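Local coordinates for diguanylate cyclase/phosphodiesterase-domain containing protein (Thermotoga maritima MSB8, PDB 6KHU) that is a putative diguanylate cyclase with a GGDEF-type domain, although its signature motif is degenerate and cyclic di-GMP synthesis is uncertain, at residues Y18-A23 with M117-A122; G52-E57 with K94-S99. All coordinates share one frame; numbering follows the deposited sequence.

Contact 1: residues Y18-A23 with M117-A122. With ZN (zinc ion), chain B.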
loop_
_atom_site.group_PDB
_atom_site.type_symbol
_atom_site.label_atom_id
_atom_site.label_comp_id
_atom_site.label_asym_id
_atom_site.label_seq_id
_atom_site.Cartn_x
_atom_site.Cartn_y
_atom_site.Cartn_z
ATOM N N TYR A 18 10.370 -6.202 -8.709
ATOM C CA TYR A 18 10.833 -7.575 -8.527
ATOM C C TYR A 18 9.667 -8.503 -8.223
ATOM O O TYR A 18 9.556 -9.594 -8.794
ATOM C CB TYR A 18 11.861 -7.652 -7.397
ATOM C CG TYR A 18 13.171 -6.962 -7.687
ATOM C CD1 TYR A 18 13.544 -6.662 -8.989
ATOM C CD2 TYR A 18 14.031 -6.605 -6.652
ATOM C CE1 TYR A 18 14.737 -6.018 -9.257
ATOM C CE2 TYR A 18 15.238 -5.966 -6.909
ATOM C CZ TYR A 18 15.583 -5.680 -8.220
ATOM O OH TYR A 18 16.774 -5.053 -8.500
ATOM N N GLN A 19 8.804 -8.102 -7.289
ATOM C CA GLN A 19 7.654 -8.930 -6.949
ATOM C C GLN A 19 6.735 -9.112 -8.146
ATOM O O GLN A 19 6.168 -10.199 -8.341
ATOM C CB GLN A 19 6.899 -8.317 -5.766
ATOM C CG GLN A 19 5.562 -8.960 -5.476
ATOM C CD GLN A 19 5.643 -10.460 -5.231
ATOM O OE1 GLN A 19 6.668 -10.989 -4.794
ATOM N NE2 GLN A 19 4.538 -11.154 -5.485
ATOM N N HIS A 20 6.565 -8.055 -8.958
ATOM C CA HIS A 20 5.706 -8.167 -10.134
ATOM C C HIS A 20 6.228 -9.241 -11.078
ATOM O O HIS A 20 5.449 -10.039 -11.620
ATOM C CB HIS A 20 5.603 -6.808 -10.846
ATOM C CG HIS A 20 4.696 -6.805 -12.036
ATOM N ND1 HIS A 20 3.320 -6.867 -11.926
ATOM C CD2 HIS A 20 4.962 -6.726 -13.366
ATOM C CE1 HIS A 20 2.780 -6.835 -13.136
ATOM N NE2 HIS A 20 3.754 -6.754 -14.029
ATOM N N GLN A 21 7.552 -9.307 -11.248
ATOM C CA GLN A 21 8.139 -10.334 -12.103
ATOM C C GLN A 21 7.951 -11.721 -11.507
ATOM O O GLN A 21 7.585 -12.666 -12.215
ATOM C CB GLN A 21 9.623 -10.057 -12.323
ATOM C CG GLN A 21 10.309 -11.166 -13.079
ATOM C CD GLN A 21 11.624 -10.725 -13.679
ATOM O OE1 GLN A 21 11.764 -9.586 -14.133
ATOM N NE2 GLN A 21 12.596 -11.630 -13.700
ATOM N N ARG A 22 8.201 -11.861 -10.203
ATOM C CA ARG A 22 8.031 -13.149 -9.535
ATOM C C ARG A 22 6.582 -13.621 -9.588
ATOM O O ARG A 22 6.320 -14.821 -9.733
ATOM C CB ARG A 22 8.503 -13.052 -8.077
ATOM C CG ARG A 22 10.018 -13.074 -7.870
ATOM C CD ARG A 22 10.345 -13.274 -6.381
ATOM N NE ARG A 22 9.732 -12.208 -5.600
ATOM C CZ ARG A 22 10.362 -11.103 -5.212
ATOM N NH1 ARG A 22 11.655 -10.932 -5.467
ATOM N NH2 ARG A 22 9.704 -10.183 -4.533
ATOM N N ALA A 23 5.630 -12.695 -9.436
ATOM C CA ALA A 23 4.214 -13.043 -9.512
ATOM C C ALA A 23 3.860 -13.585 -10.893
ATOM O O ALA A 23 3.168 -14.603 -11.022
ATOM C CB ALA A 23 3.364 -11.812 -9.181
HETATM N N MSE A 117 -2.174 -6.028 -15.500
HETATM C CA MSE A 117 -0.956 -6.793 -15.699
HETATM C C MSE A 117 0.195 -5.892 -16.106
HETATM O O MSE A 117 1.357 -6.305 -16.133
HETATM C CB MSE A 117 -1.200 -7.874 -16.727
HETATM C CG MSE A 117 -1.907 -9.050 -16.085
HETATM SE SE MSE A 117 -2.436 -10.333 -17.408
HETATM C CE MSE A 117 -0.741 -11.336 -17.458
ATOM N N ASP A 118 -0.147 -4.638 -16.388
ATOM C CA ASP A 118 0.822 -3.597 -16.709
ATOM C C ASP A 118 1.060 -2.776 -15.436
ATOM O O ASP A 118 0.183 -2.012 -15.013
ATOM C CB ASP A 118 0.281 -2.749 -17.863
ATOM C CG ASP A 118 1.205 -1.597 -18.267
ATOM O OD1 ASP A 118 1.798 -0.951 -17.392
ATOM O OD2 ASP A 118 1.286 -1.295 -19.484
ATOM N N LEU A 119 2.257 -2.912 -14.849
ATOM C CA LEU A 119 2.511 -2.319 -13.537
ATOM C C LEU A 119 2.533 -0.792 -13.594
ATOM O O LEU A 119 1.998 -0.130 -12.695
ATOM C CB LEU A 119 3.817 -2.853 -12.945
ATOM C CG LEU A 119 4.192 -2.287 -11.559
ATOM C CD1 LEU A 119 3.131 -2.563 -10.487
ATOM C CD2 LEU A 119 5.562 -2.807 -11.121
ATOM N N GLU A 120 3.147 -0.207 -14.621
ATOM C CA GLU A 120 3.134 1.248 -14.669
ATOM C C GLU A 120 1.709 1.778 -14.789
ATOM O O GLU A 120 1.394 2.822 -14.213
ATOM C CB GLU A 120 4.003 1.777 -15.809
ATOM C CG GLU A 120 4.008 3.308 -15.843
ATOM C CD GLU A 120 4.388 3.919 -14.472
ATOM O OE1 GLU A 120 5.488 3.599 -13.949
ATOM O OE2 GLU A 120 3.571 4.686 -13.887
ATOM N N LYS A 121 0.818 1.049 -15.471
ATOM C CA LYS A 121 -0.572 1.497 -15.570
ATOM C C LYS A 121 -1.271 1.430 -14.214
ATOM O O LYS A 121 -1.967 2.375 -13.822
ATOM C CB LYS A 121 -1.342 0.667 -16.607
ATOM C CG LYS A 121 -2.813 1.089 -16.759
ATOM C CD LYS A 121 -2.910 2.526 -17.269
ATOM C CE LYS A 121 -4.251 2.792 -17.947
ATOM N NZ LYS A 121 -5.356 2.829 -16.968
ATOM N N ALA A 122 -1.120 0.307 -13.494
ATOM C CA ALA A 122 -1.654 0.219 -12.135
ATOM C C ALA A 122 -1.175 1.382 -11.273
ATOM O O ALA A 122 -1.963 1.980 -10.531
ATOM C CB ALA A 122 -1.256 -1.109 -11.489
HETATM ZN ZN ZN B . 2.249 0.339 -19.924
HETATM O O HOH W 1 3.727 -6.494 -17.248
HETATM O O HOH W 2 0.832 2.047 -19.452
#
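Met117 O is gripped from two directions at the edge of the His20 ring. A water donates to it over 2.6 Å, and His20 NE2 lies 3.2 Å from the same Met117 O. The direct bond from NE2 is weak, because its N-H points well off the oxygen (123° at the hydrogen). The water also lies in the ring plane, 3.2 Å from His20 NE2, and so bridges the imidazole and the carbonyl. Residue 117 is a selenomethionine.

Leu119 covers one face of the same ring. Its CB sits 4.0 Å from the ring centroid, only 4° off the normal, which makes a CH-pi contact. The Leu119 CD2 branch reaches back along the histidine, to 4.0 Å from His20 CB. The two side chains run past each other in opposite directions. His20 CG is anti to the backbone N (chi1 -178°), which carries the ring out from its helix to the turn before helix 119-130.

The contact thus joins helix 9-26 of the GGDEF-type alpha/beta domain to the start of the C-terminal helix. Tyr30, at the start of strand 30-37, takes the other ring nitrogen, with a hydrogen bond between its OH and His20 ND1. Tyr112 of strand 105-112 meets the ring edge-to-face.

Asp118 is the N-cap of helix 119-130. Its OD1 accepts from Lys121 N at 2.9 Å, met from above the carboxylate plane. The second oxygen, Asp118 OD2, binds a zinc ion at 1.9 Å, and a water lies on that zinc at 2.3 Å.

Contact 2: residues G52-E57 with K94-S99; sequences GKILKE and KNHIES. With ZN (zinc ion), chain C.
The His96 ring and the Glu57 carboxylate stand nearly perpendicular, their planes 79° apart, with a zinc ion at the meeting point. Glu57 OE2 and Ile54 CG2 both approach the imidazole obliquely. The metal lies beyond the NE2 corner of the ring, bound by His96 NE2 at 2.0 Å and by Glu57 OE1 at 2.0 Å. Glu57 OE2 makes a longer approach to the zinc, 2.7 Å, so the carboxylate meets the metal asymmetrically. Glu57 OE2 is 3.2 Å from His96 NE2, but the two share no hydrogen; the zinc accounts for their closeness. Glu57 reaches the site with its chain extended beyond CG (chi2 -180°). The far nitrogen, His96 ND1, is hydrogen-bonded to Arg92 O one turn back, which, with the zinc on NE2, restrains the rotation of the ring.

Away from the metal, nearer the backbones, the contact is apolar. Ile54 CD1 packs against His96 CB at 3.7 Å and against Ile97 CG1 at 3.9 Å. Ile93 and Ile100 of helix 86-100 also touch Ile54.

The axes of segments 52-57 and 94-99 approach to 10.2 Å and run roughly antiparallel, at 148°. Glu57 and His96 supply zinc ligands from neighbouring helices of a GGDEF-type alpha/beta domain, linking helix 41-57 to helix 86-100 through the metal.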
loop_
_atom_site.group_PDB
_atom_site.type_symbol
_atom_site.label_atom_id
_atom_site.label_comp_id
_atom_site.label_asym_id
_atom_site.label_seq_id
_atom_site.Cartn_x
_atom_site.Cartn_y
_atom_site.Cartn_z
ATOM N N GLY A 52 1.549 4.693 8.819
ATOM C CA GLY A 52 2.688 3.830 8.545
ATOM C C GLY A 52 2.645 2.544 9.349
ATOM O O GLY A 52 2.798 1.444 8.803
ATOM N N LYS A 53 2.410 2.663 10.658
ATOM C CA LYS A 53 2.298 1.481 11.505
ATOM C C LYS A 53 1.128 0.604 11.077
ATOM O O LYS A 53 1.226 -0.630 11.109
ATOM C CB LYS A 53 2.134 1.902 12.964
ATOM C CG LYS A 53 3.433 1.962 13.762
ATOM C CD LYS A 53 3.318 2.991 14.879
ATOM C CE LYS A 53 3.960 2.500 16.148
ATOM N NZ LYS A 53 3.076 2.786 17.311
ATOM N N ILE A 54 0.013 1.224 10.685
ATOM C CA ILE A 54 -1.177 0.464 10.297
ATOM C C ILE A 54 -0.874 -0.402 9.079
ATOM O O ILE A 54 -1.222 -1.589 9.031
ATOM C CB ILE A 54 -2.356 1.416 10.028
ATOM C CG1 ILE A 54 -2.915 1.983 11.340
ATOM C CG2 ILE A 54 -3.439 0.712 9.207
ATOM C CD1 ILE A 54 -3.894 3.136 11.124
ATOM N N LEU A 55 -0.217 0.183 8.075
ATOM C CA LEU A 55 0.137 -0.582 6.879
ATOM C C LEU A 55 1.189 -1.636 7.186
ATOM O O LEU A 55 1.170 -2.723 6.594
ATOM C CB LEU A 55 0.630 0.354 5.775
ATOM C CG LEU A 55 -0.458 1.291 5.266
ATOM C CD1 LEU A 55 0.157 2.319 4.360
ATOM C CD2 LEU A 55 -1.555 0.519 4.560
ATOM N N LYS A 56 2.130 -1.324 8.082
ATOM C CA LYS A 56 3.080 -2.339 8.530
ATOM C C LYS A 56 2.365 -3.548 9.114
ATOM O O LYS A 56 2.847 -4.681 8.987
ATOM C CB LYS A 56 4.037 -1.757 9.570
ATOM C CG LYS A 56 5.269 -1.077 9.001
ATOM C CD LYS A 56 6.012 -1.984 8.006
ATOM C CE LYS A 56 6.601 -3.223 8.662
ATOM N NZ LYS A 56 7.784 -3.743 7.899
ATOM N N GLU A 57 1.213 -3.328 9.751
ATOM C CA GLU A 57 0.453 -4.433 10.326
ATOM C C GLU A 57 -0.033 -5.409 9.264
ATOM O O GLU A 57 -0.216 -6.598 9.558
ATOM C CB GLU A 57 -0.740 -3.887 11.118
ATOM C CG GLU A 57 -1.303 -4.880 12.109
ATOM C CD GLU A 57 -2.480 -4.337 12.879
ATOM O OE1 GLU A 57 -3.378 -5.136 13.212
ATOM O OE2 GLU A 57 -2.500 -3.114 13.166
ATOM N N LYS A 94 -9.069 0.598 6.856
ATOM C CA LYS A 94 -10.048 1.653 7.139
ATOM C C LYS A 94 -10.499 1.618 8.596
ATOM O O LYS A 94 -10.581 2.667 9.249
ATOM C CB LYS A 94 -11.253 1.520 6.200
ATOM C CG LYS A 94 -10.911 1.781 4.714
ATOM C CD LYS A 94 -12.116 2.284 3.904
ATOM C CE LYS A 94 -13.130 1.173 3.675
ATOM N NZ LYS A 94 -14.160 1.543 2.652
ATOM N N ASN A 95 -10.771 0.419 9.121
ATOM C CA ASN A 95 -11.154 0.262 10.525
ATOM C C ASN A 95 -10.082 0.799 11.466
ATOM O O ASN A 95 -10.399 1.443 12.471
ATOM C CB ASN A 95 -11.425 -1.209 10.842
ATOM C CG ASN A 95 -12.703 -1.723 10.197
ATOM O OD1 ASN A 95 -13.478 -0.954 9.644
ATOM N ND2 ASN A 95 -12.926 -3.034 10.283
ATOM N N HIS A 96 -8.807 0.538 11.169
ATOM C CA HIS A 96 -7.747 1.075 12.027
ATOM C C HIS A 96 -7.698 2.595 11.955
ATOM O O HIS A 96 -7.545 3.267 12.986
ATOM C CB HIS A 96 -6.396 0.475 11.654
ATOM C CG HIS A 96 -6.199 -0.920 12.164
ATOM N ND1 HIS A 96 -6.900 -1.999 11.666
ATOM C CD2 HIS A 96 -5.403 -1.408 13.145
ATOM C CE1 HIS A 96 -6.546 -3.092 12.320
ATOM N NE2 HIS A 96 -5.636 -2.762 13.223
ATOM N N ILE A 97 -7.810 3.158 10.750
ATOM C CA ILE A 97 -7.843 4.611 10.627
ATOM C C ILE A 97 -9.093 5.169 11.306
ATOM O O ILE A 97 -9.045 6.228 11.945
ATOM C CB ILE A 97 -7.747 5.027 9.146
ATOM C CG1 ILE A 97 -6.539 4.354 8.488
ATOM C CG2 ILE A 97 -7.634 6.543 9.019
ATOM C CD1 ILE A 97 -6.337 4.716 7.035
ATOM N N GLU A 98 -10.218 4.444 11.218
ATOM C CA GLU A 98 -11.432 4.860 11.921
ATOM C C GLU A 98 -11.218 4.854 13.429
ATOM O O GLU A 98 -11.589 5.805 14.128
ATOM C CB GLU A 98 -12.611 3.955 11.544
ATOM C CG GLU A 98 -13.934 4.277 12.292
ATOM C CD GLU A 98 -15.136 3.478 11.770
ATOM O OE1 GLU A 98 -15.038 2.909 10.656
ATOM O OE2 GLU A 98 -16.180 3.419 12.469
ATOM N N SER A 99 -10.611 3.785 13.947
ATOM C CA SER A 99 -10.332 3.697 15.373
ATOM C C SER A 99 -9.501 4.863 15.885
ATOM O O SER A 99 -9.547 5.155 17.084
ATOM C CB SER A 99 -9.620 2.387 15.685
ATOM O OG SER A 99 -10.555 1.397 16.066
HETATM ZN ZN ZN C . -4.716 -4.158 14.367
#

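How the contacts relate
From the N terminus, helix 9-26 supplies the first half of contact 1. Strand 30-37 follows, and helix 41-57 brings the first half of contact 2. The chain then runs through strands 65-68 and 73-79 to helix 86-100, which closes the shorter loop at contact 2. Strand 105-112 comes next, and the start of helix 119-130 closes the longer loop at contact 1. Contact 2 therefore lies wholly within the span of contact 1. Their centres are 25 Å apart, on opposite sides of the chain's centre. Contact 1 ties an early helix to the last one. Contact 2 pairs the two middle helices. Each carries its own zinc ion, bound by one residue of contact 1 and by two of contact 2.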